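Local structure of lactaldehyde dehydrogenase (Escherichia coli, 2IMP) at residues A22-V27 with I38-A43; G78-A83 with T108-D113; R141-T146 with T169-V174. The protein catalyses the irreversible NAD-dependent oxidation of L-lactaldehyde to L-lactate in L-fucose and L-rhamnose breakdown, and also oxidises glycolaldehyde to glycolate. One frame throughout, in Å; residues are numbered along the deposited sequence.

Contact 1 (A22-V27 with I38-A43); sequences AWIDVV and IPDGQA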
# COMPACT_ATOMS: atom_id res chain seq x y z
N ALA A 22 -11.36 50.87 0.30
CA ALA A 22 -11.41 50.27 1.63
C ALA A 22 -10.20 49.39 1.99
O ALA A 22 -9.79 48.52 1.22
CB ALA A 22 -12.70 49.47 1.78
N TRP A 23 -9.63 49.66 3.16
CA TRP A 23 -8.50 48.91 3.65
C TRP A 23 -8.74 48.33 5.06
O TRP A 23 -9.56 48.83 5.82
CB TRP A 23 -7.24 49.78 3.72
CG TRP A 23 -6.74 50.27 2.40
CD1 TRP A 23 -7.17 51.38 1.73
CD2 TRP A 23 -5.70 49.69 1.61
NE1 TRP A 23 -6.45 51.53 0.56
CE2 TRP A 23 -5.55 50.51 0.46
CE3 TRP A 23 -4.89 48.56 1.75
CZ2 TRP A 23 -4.61 50.23 -0.53
CZ3 TRP A 23 -3.95 48.28 0.76
CH2 TRP A 23 -3.82 49.11 -0.37
N ILE A 24 -8.03 47.26 5.37
CA ILE A 24 -8.13 46.64 6.68
C ILE A 24 -6.83 46.81 7.47
O ILE A 24 -5.75 46.47 6.98
CB ILE A 24 -8.44 45.13 6.56
CG1 ILE A 24 -9.77 44.92 5.84
CG2 ILE A 24 -8.47 44.49 7.94
CD1 ILE A 24 -10.13 43.45 5.62
N ASP A 25 -6.93 47.38 8.67
CA ASP A 25 -5.73 47.58 9.47
C ASP A 25 -5.22 46.31 10.16
O ASP A 25 -6.00 45.56 10.75
CB ASP A 25 -5.98 48.63 10.57
CG ASP A 25 -6.12 50.04 10.03
OD1 ASP A 25 -5.30 50.46 9.19
OD2 ASP A 25 -7.06 50.74 10.47
N VAL A 26 -3.92 46.06 10.05
CA VAL A 26 -3.31 44.93 10.73
C VAL A 26 -2.60 45.45 11.99
O VAL A 26 -1.68 46.26 11.91
CB VAL A 26 -2.31 44.19 9.82
CG1 VAL A 26 -1.67 43.05 10.59
CG2 VAL A 26 -3.04 43.66 8.59
N VAL A 27 -3.06 44.99 13.14
CA VAL A 27 -2.54 45.44 14.42
C VAL A 27 -1.60 44.49 15.18
O VAL A 27 -1.71 43.27 15.05
CB VAL A 27 -3.71 45.80 15.36
CG1 VAL A 27 -3.20 46.14 16.72
CG2 VAL A 27 -4.52 46.95 14.78
N ILE A 38 -4.11 45.88 4.57
CA ILE A 38 -4.39 45.05 3.42
C ILE A 38 -5.71 45.41 2.75
O ILE A 38 -6.63 45.94 3.40
CB ILE A 38 -4.45 43.55 3.79
CG1 ILE A 38 -5.51 43.32 4.87
CG2 ILE A 38 -3.08 43.07 4.24
CD1 ILE A 38 -5.82 41.85 5.12
N PRO A 39 -5.82 45.15 1.45
CA PRO A 39 -7.07 45.49 0.77
C PRO A 39 -8.29 44.74 1.32
O PRO A 39 -8.20 43.58 1.72
CB PRO A 39 -6.78 45.14 -0.69
CG PRO A 39 -5.65 44.17 -0.62
CD PRO A 39 -4.81 44.70 0.49
N ASP A 40 -9.41 45.45 1.37
CA ASP A 40 -10.65 44.83 1.79
C ASP A 40 -11.23 44.09 0.57
O ASP A 40 -12.29 44.42 0.04
CB ASP A 40 -11.64 45.90 2.31
CG ASP A 40 -12.90 45.29 2.90
OD1 ASP A 40 -12.84 44.17 3.43
OD2 ASP A 40 -13.96 45.95 2.85
N GLY A 41 -10.44 43.11 0.12
CA GLY A 41 -10.77 42.30 -1.03
C GLY A 41 -12.21 41.89 -1.19
O GLY A 41 -12.96 41.79 -0.22
N GLN A 42 -12.59 41.65 -2.44
CA GLN A 42 -13.95 41.24 -2.76
C GLN A 42 -13.96 40.00 -3.67
O GLN A 42 -12.91 39.62 -4.20
CB GLN A 42 -14.69 42.40 -3.44
CG GLN A 42 -14.78 43.68 -2.60
CD GLN A 42 -15.66 43.51 -1.37
OE1 GLN A 42 -16.81 43.10 -1.47
NE2 GLN A 42 -15.12 43.85 -0.20
N ALA A 43 -15.13 39.41 -3.85
CA ALA A 43 -15.25 38.23 -4.70
C ALA A 43 -14.51 38.35 -6.06
O ALA A 43 -13.78 37.45 -6.46
CB ALA A 43 -16.72 37.91 -4.93

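Contact 2 (G78-A83 with T108-D113); sequences GIRERA and TADYID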
# COMPACT_ATOMS: atom_id res chain seq x y z
N GLY A 78 14.21 29.66 -0.23
CA GLY A 78 14.00 31.10 -0.14
C GLY A 78 13.54 31.45 1.26
O GLY A 78 13.93 32.49 1.82
N ILE A 79 12.72 30.59 1.85
CA ILE A 79 12.23 30.80 3.21
C ILE A 79 13.37 30.78 4.26
O ILE A 79 13.43 31.65 5.14
CB ILE A 79 11.17 29.74 3.59
CG1 ILE A 79 9.89 29.98 2.78
CG2 ILE A 79 10.92 29.76 5.10
CD1 ILE A 79 8.83 28.90 2.96
N ARG A 80 14.25 29.78 4.17
CA ARG A 80 15.36 29.71 5.11
C ARG A 80 16.27 30.95 5.03
O ARG A 80 16.78 31.43 6.05
CB ARG A 80 16.18 28.44 4.86
CG ARG A 80 15.42 27.15 5.13
CD ARG A 80 16.34 25.92 5.17
NE ARG A 80 15.58 24.69 5.41
CZ ARG A 80 15.08 23.92 4.45
NH1 ARG A 80 15.26 24.24 3.17
NH2 ARG A 80 14.38 22.84 4.77
N GLU A 81 16.46 31.47 3.82
CA GLU A 81 17.27 32.67 3.61
C GLU A 81 16.69 33.92 4.33
O GLU A 81 17.42 34.80 4.77
CB GLU A 81 17.39 32.98 2.11
CG GLU A 81 18.40 32.13 1.37
CD GLU A 81 18.28 32.28 -0.14
OE1 GLU A 81 18.21 33.43 -0.62
OE2 GLU A 81 18.26 31.24 -0.85
N ARG A 82 15.36 33.97 4.43
CA ARG A 82 14.68 35.08 5.09
C ARG A 82 14.04 34.70 6.44
O ARG A 82 13.18 35.42 6.95
CB ARG A 82 13.60 35.63 4.16
CG ARG A 82 14.13 36.11 2.83
CD ARG A 82 13.03 36.65 1.94
NE ARG A 82 13.62 37.31 0.78
CZ ARG A 82 12.95 38.07 -0.08
NH1 ARG A 82 11.65 38.28 0.07
NH2 ARG A 82 13.60 38.66 -1.08
N ALA A 83 14.48 33.57 7.01
CA ALA A 83 13.94 33.07 8.27
C ALA A 83 13.73 34.14 9.39
O ALA A 83 12.60 34.32 9.86
CB ALA A 83 14.83 31.94 8.79
N THR A 108 8.27 24.97 8.69
CA THR A 108 7.58 25.18 7.43
C THR A 108 8.47 24.83 6.21
O THR A 108 8.02 24.19 5.26
CB THR A 108 7.08 26.64 7.32
OG1 THR A 108 6.13 26.89 8.36
CG2 THR A 108 6.42 26.90 5.98
N ALA A 109 9.73 25.26 6.27
CA ALA A 109 10.68 24.96 5.22
C ALA A 109 10.94 23.45 5.12
O ALA A 109 10.97 22.88 4.03
CB ALA A 109 11.99 25.71 5.46
N ASP A 110 11.14 22.81 6.27
CA ASP A 110 11.35 21.36 6.28
C ASP A 110 10.11 20.61 5.77
O ASP A 110 10.22 19.62 5.06
CB ASP A 110 11.71 20.87 7.69
CG ASP A 110 13.03 21.42 8.19
OD1 ASP A 110 13.91 21.73 7.37
OD2 ASP A 110 13.18 21.52 9.42
N TYR A 111 8.93 21.10 6.14
CA TYR A 111 7.68 20.50 5.70
C TYR A 111 7.55 20.52 4.17
O TYR A 111 7.19 19.52 3.55
CB TYR A 111 6.50 21.23 6.35
CG TYR A 111 5.16 20.58 6.12
CD1 TYR A 111 4.44 20.81 4.95
CD2 TYR A 111 4.59 19.76 7.09
CE1 TYR A 111 3.18 20.25 4.76
CE2 TYR A 111 3.33 19.19 6.91
CZ TYR A 111 2.63 19.45 5.74
OH TYR A 111 1.38 18.92 5.57
N ILE A 112 7.86 21.67 3.57
CA ILE A 112 7.81 21.81 2.12
C ILE A 112 8.77 20.81 1.43
O ILE A 112 8.40 20.13 0.48
CB ILE A 112 8.15 23.26 1.68
CG1 ILE A 112 7.05 24.21 2.17
CG2 ILE A 112 8.30 23.33 0.16
CD1 ILE A 112 7.26 25.69 1.83
N ASP A 113 10.01 20.74 1.93
CA ASP A 113 10.98 19.80 1.40
C ASP A 113 10.46 18.35 1.52
O ASP A 113 10.57 17.56 0.59
CB ASP A 113 12.32 19.91 2.13
CG ASP A 113 13.14 21.11 1.68
OD1 ASP A 113 12.91 21.61 0.56
OD2 ASP A 113 14.03 21.54 2.45
O HOH W 1 14.45 24.69 8.05

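Contact 3 (R141-T146 with T169-V174); sequences RALGVT and TGNTIV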
# COMPACT_ATOMS: atom_id res chain seq x y z
N ARG A 141 -4.81 11.46 -10.39
CA ARG A 141 -4.75 12.75 -11.06
C ARG A 141 -4.96 13.94 -10.12
O ARG A 141 -5.50 13.78 -9.03
CB ARG A 141 -5.83 12.83 -12.16
CG ARG A 141 -5.92 11.65 -13.10
CD ARG A 141 -4.67 11.49 -13.94
NE ARG A 141 -4.90 10.58 -15.06
CZ ARG A 141 -3.94 10.08 -15.84
NH1 ARG A 141 -2.67 10.40 -15.63
NH2 ARG A 141 -4.26 9.27 -16.84
N ALA A 142 -4.53 15.12 -10.56
CA ALA A 142 -4.73 16.32 -9.77
C ALA A 142 -6.23 16.72 -9.76
O ALA A 142 -6.98 16.29 -10.63
CB ALA A 142 -3.91 17.47 -10.33
N LEU A 143 -6.65 17.49 -8.77
CA LEU A 143 -8.03 17.94 -8.72
C LEU A 143 -8.27 19.08 -9.70
O LEU A 143 -9.32 19.19 -10.33
CB LEU A 143 -8.38 18.42 -7.31
CG LEU A 143 -8.10 17.45 -6.17
CD1 LEU A 143 -8.58 18.06 -4.84
CD2 LEU A 143 -8.80 16.12 -6.46
N GLY A 144 -7.26 19.93 -9.83
CA GLY A 144 -7.34 21.08 -10.71
C GLY A 144 -7.02 22.31 -9.89
O GLY A 144 -5.91 22.44 -9.37
N VAL A 145 -7.99 23.21 -9.76
CA VAL A 145 -7.80 24.42 -8.97
C VAL A 145 -8.27 24.25 -7.52
O VAL A 145 -9.41 23.86 -7.28
CB VAL A 145 -8.57 25.62 -9.57
CG1 VAL A 145 -8.50 26.81 -8.61
CG2 VAL A 145 -7.99 25.99 -10.93
N THR A 146 -7.39 24.55 -6.57
CA THR A 146 -7.75 24.46 -5.17
C THR A 146 -7.55 25.79 -4.42
O THR A 146 -6.82 26.67 -4.87
CB THR A 146 -6.92 23.35 -4.43
OG1 THR A 146 -5.57 23.78 -4.25
CG2 THR A 146 -6.92 22.04 -5.24
N THR A 169 1.25 17.55 -6.37
CA THR A 169 0.35 16.67 -7.12
C THR A 169 -0.23 17.25 -8.43
O THR A 169 -1.07 16.62 -9.08
CB THR A 169 -0.81 16.21 -6.21
OG1 THR A 169 -1.44 17.35 -5.61
CG2 THR A 169 -0.29 15.29 -5.10
N GLY A 170 0.23 18.44 -8.82
CA GLY A 170 -0.24 19.03 -10.06
C GLY A 170 -1.41 20.00 -10.00
O GLY A 170 -1.94 20.38 -11.04
N ASN A 171 -1.83 20.38 -8.80
CA ASN A 171 -2.91 21.35 -8.65
C ASN A 171 -2.36 22.78 -8.58
O ASN A 171 -1.18 22.97 -8.31
CB ASN A 171 -3.68 21.15 -7.33
CG ASN A 171 -4.24 19.75 -7.17
OD1 ASN A 171 -5.32 19.45 -7.69
ND2 ASN A 171 -3.52 18.89 -6.47
N THR A 172 -3.20 23.76 -8.86
CA THR A 172 -2.79 25.15 -8.68
C THR A 172 -3.56 25.66 -7.46
O THR A 172 -4.54 25.03 -7.05
CB THR A 172 -3.07 26.03 -9.92
OG1 THR A 172 -4.45 25.94 -10.31
CG2 THR A 172 -2.18 25.60 -11.07
N ILE A 173 -3.14 26.76 -6.86
CA ILE A 173 -3.84 27.20 -5.68
C ILE A 173 -3.97 28.72 -5.48
O ILE A 173 -3.16 29.51 -5.96
CB ILE A 173 -3.15 26.59 -4.42
CG1 ILE A 173 -4.07 26.67 -3.19
CG2 ILE A 173 -1.85 27.33 -4.14
CD1 ILE A 173 -3.46 26.03 -1.94
N VAL A 174 -5.04 29.08 -4.79
CA VAL A 174 -5.33 30.44 -4.41
C VAL A 174 -5.48 30.49 -2.89
O VAL A 174 -6.39 29.86 -2.34
CB VAL A 174 -6.64 30.99 -5.03
CG1 VAL A 174 -6.88 32.41 -4.51
CG2 VAL A 174 -6.55 30.99 -6.54

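Contact 1 (A22-V27 with I38-A43)
An antiparallel beta hairpin pairs W23 and I24 with P39 and I38 at the exit of the second strand. In the hydrogen-bonded pair, I24 N gives to I38 O at 2.8 Å and I38 N to I24 O at 3.0 Å. W23 and P39 make the next, non-hydrogen-bonded pair, which asks for no N-H from the proline toward strand 23-27. One residue further, D40 N binds A22 O at 3.1 Å from above the carbonyl plane.

The side chains of I24 and I38 share one face of the sheet, where I24 CB meets I38 CG1 at 3.8 Å. I24 CG1 lies anti to its carbonyl carbon (chi1 -61°), and the chain runs on extended to CD1. This brings I24 CD1 within 3.6 Å of D40 OD1, the two side chains crossing at about a right angle. The benzene side of the W23 indole meets the partner strand obliquely, with I38 N at the ring edge. W23 CE3 lies 3.4 Å from I38 C, and W23 CZ3 is 3.7 Å from P39 CD.

D40 is the centre of an inverse gamma turn that ends the pairing. Q42 NE2 binds D40 O at 2.9 Å, and Q42 itself is the N-cap of helix 43-62. D40 OD1 also has a salt bridge to R208.

Strand 23-27 is an outermost strand of a four-stranded sheet within this chain. Strand 34-39 lies between it and strand 5-11, whose H7 and M9 touch I38 and P39. V26 and I38 rest on P182, and helix 209-218 packs against Q42 and A43.

Contact 2 (G78-A83 with T108-D113)
R80, near the end of helix 65-81, reaches across to D110 and D113 on helix 98-116 and forms a salt-bridge network between the two helices. The helices pack together, buried at I79 and I112 and exposed at R80. Most of the charged contact runs through one nitrogen: R80 NH2 gives to D113 OD2 at 2.7 Å and to D110 OD1 at 2.9 Å, the second bond being the straighter (165° at the hydrogen). Both acceptors lie close to the guanidinium plane. The carboxylates receive it differently. D110 OD1 is met on its anti side, whereas D113 OD2 is approached from above the carboxylate plane. R80 NH1 adds a weak bond to D113 OD2. D113 OD1 has a second partner in S76 of helix 65-81, which would help fix the rotation of this carboxylate.

On the apolar side, A109 CB sits under one face of the guanidinium, offset toward its rim, and 3.7 Å from R80 CZ. I79 and I112 meet tip to tip, with I79 CD1 3.7 Å from I112 CD1. I79 CG2 also approaches A109 CB at 4.2 Å. F188 and I191 of helix 183-195 cover I79, and L72 and S76 touch I112. T108 packs on F156, F157 and A160 of helix 155-168.

R80 takes an extended course from CG to NE (chi3 -179°), which carries its head across to the acidic pair. A water joins the remaining guanidinium nitrogen to the same D110 oxygen: it accepts from R80 NE at 2.9 Å and donates to D110 OD1 at 3.1 Å.

Contact 3 (R141-T146 with T169-V174)
The flat amide of N171 turns its OD1 to the backbone of L143 and G144. G144 N binds N171 OD1 at 2.9 Å, in the plane of the amide carbonyl. L143 N lies closer to N171 OD1, at 2.6 Å, but its bond is bent and weak. G144 N thus makes the main bond to this buried acceptor. L143 CB also lies near N171 OD1, and T146 CG2 lies 3.9 Å from N171 OD1, its side chain crossing that of N171 at about a right angle. N171 CG lies anti to its carbonyl carbon (chi1 -56°), which turns the amide toward the turn. At the other end of the amide, ND2 binds Y469 O and A166 O.

Beyond the turn the segments run as parallel neighbours, V145 beside T172 and T146 beside I173. They belong to a beta-alpha-beta unit of strand 134-149, helix 155-168 and strand 172-176, in the NAD-binding part of the aldehyde dehydrogenase fold. T172 N gives to G144 O, T146 N gives to T172 O at 2.9 Å, and V174 N gives to T146 O at 3.0 Å. I173 CA adds a CH...O contact to T146 O. V145 CG2 meets T172 OG1 at 3.6 Å on one face, while the T172 hydroxyl is bonded to A53 O.

G144 (phi 126°) and G170 (phi 95°) take backbone angles at which having no CB avoids a clash with the preceding carbonyl oxygen. G170 ends helix 155-168 in a Schellman motif. A142 CB packs against this helix end, 3.2 Å from T169 O. R141 makes a packing contact with I427 of a second subunit.

In the fold
The contacts follow one another along the chain: the hairpin of contact 1, the helix pair of contact 2, then the parallel strands of contact 3. None touches another. The centre of contact 1 lies about 27 Å from the other two centres, which are about 22 Å apart. Helix 43-62 leads away from contact 1 and packs against contact 3. Helix 155-168 connects the two strands of contact 3 in the chain and also covers T108 of contact 2. Contacts 1 and 3 lie near the NAD site: I38 is beside E179, and V174 is on the strand that ends at K176. Contact 2 is further, with T108 about 10 Å from L150, side chain to side chain.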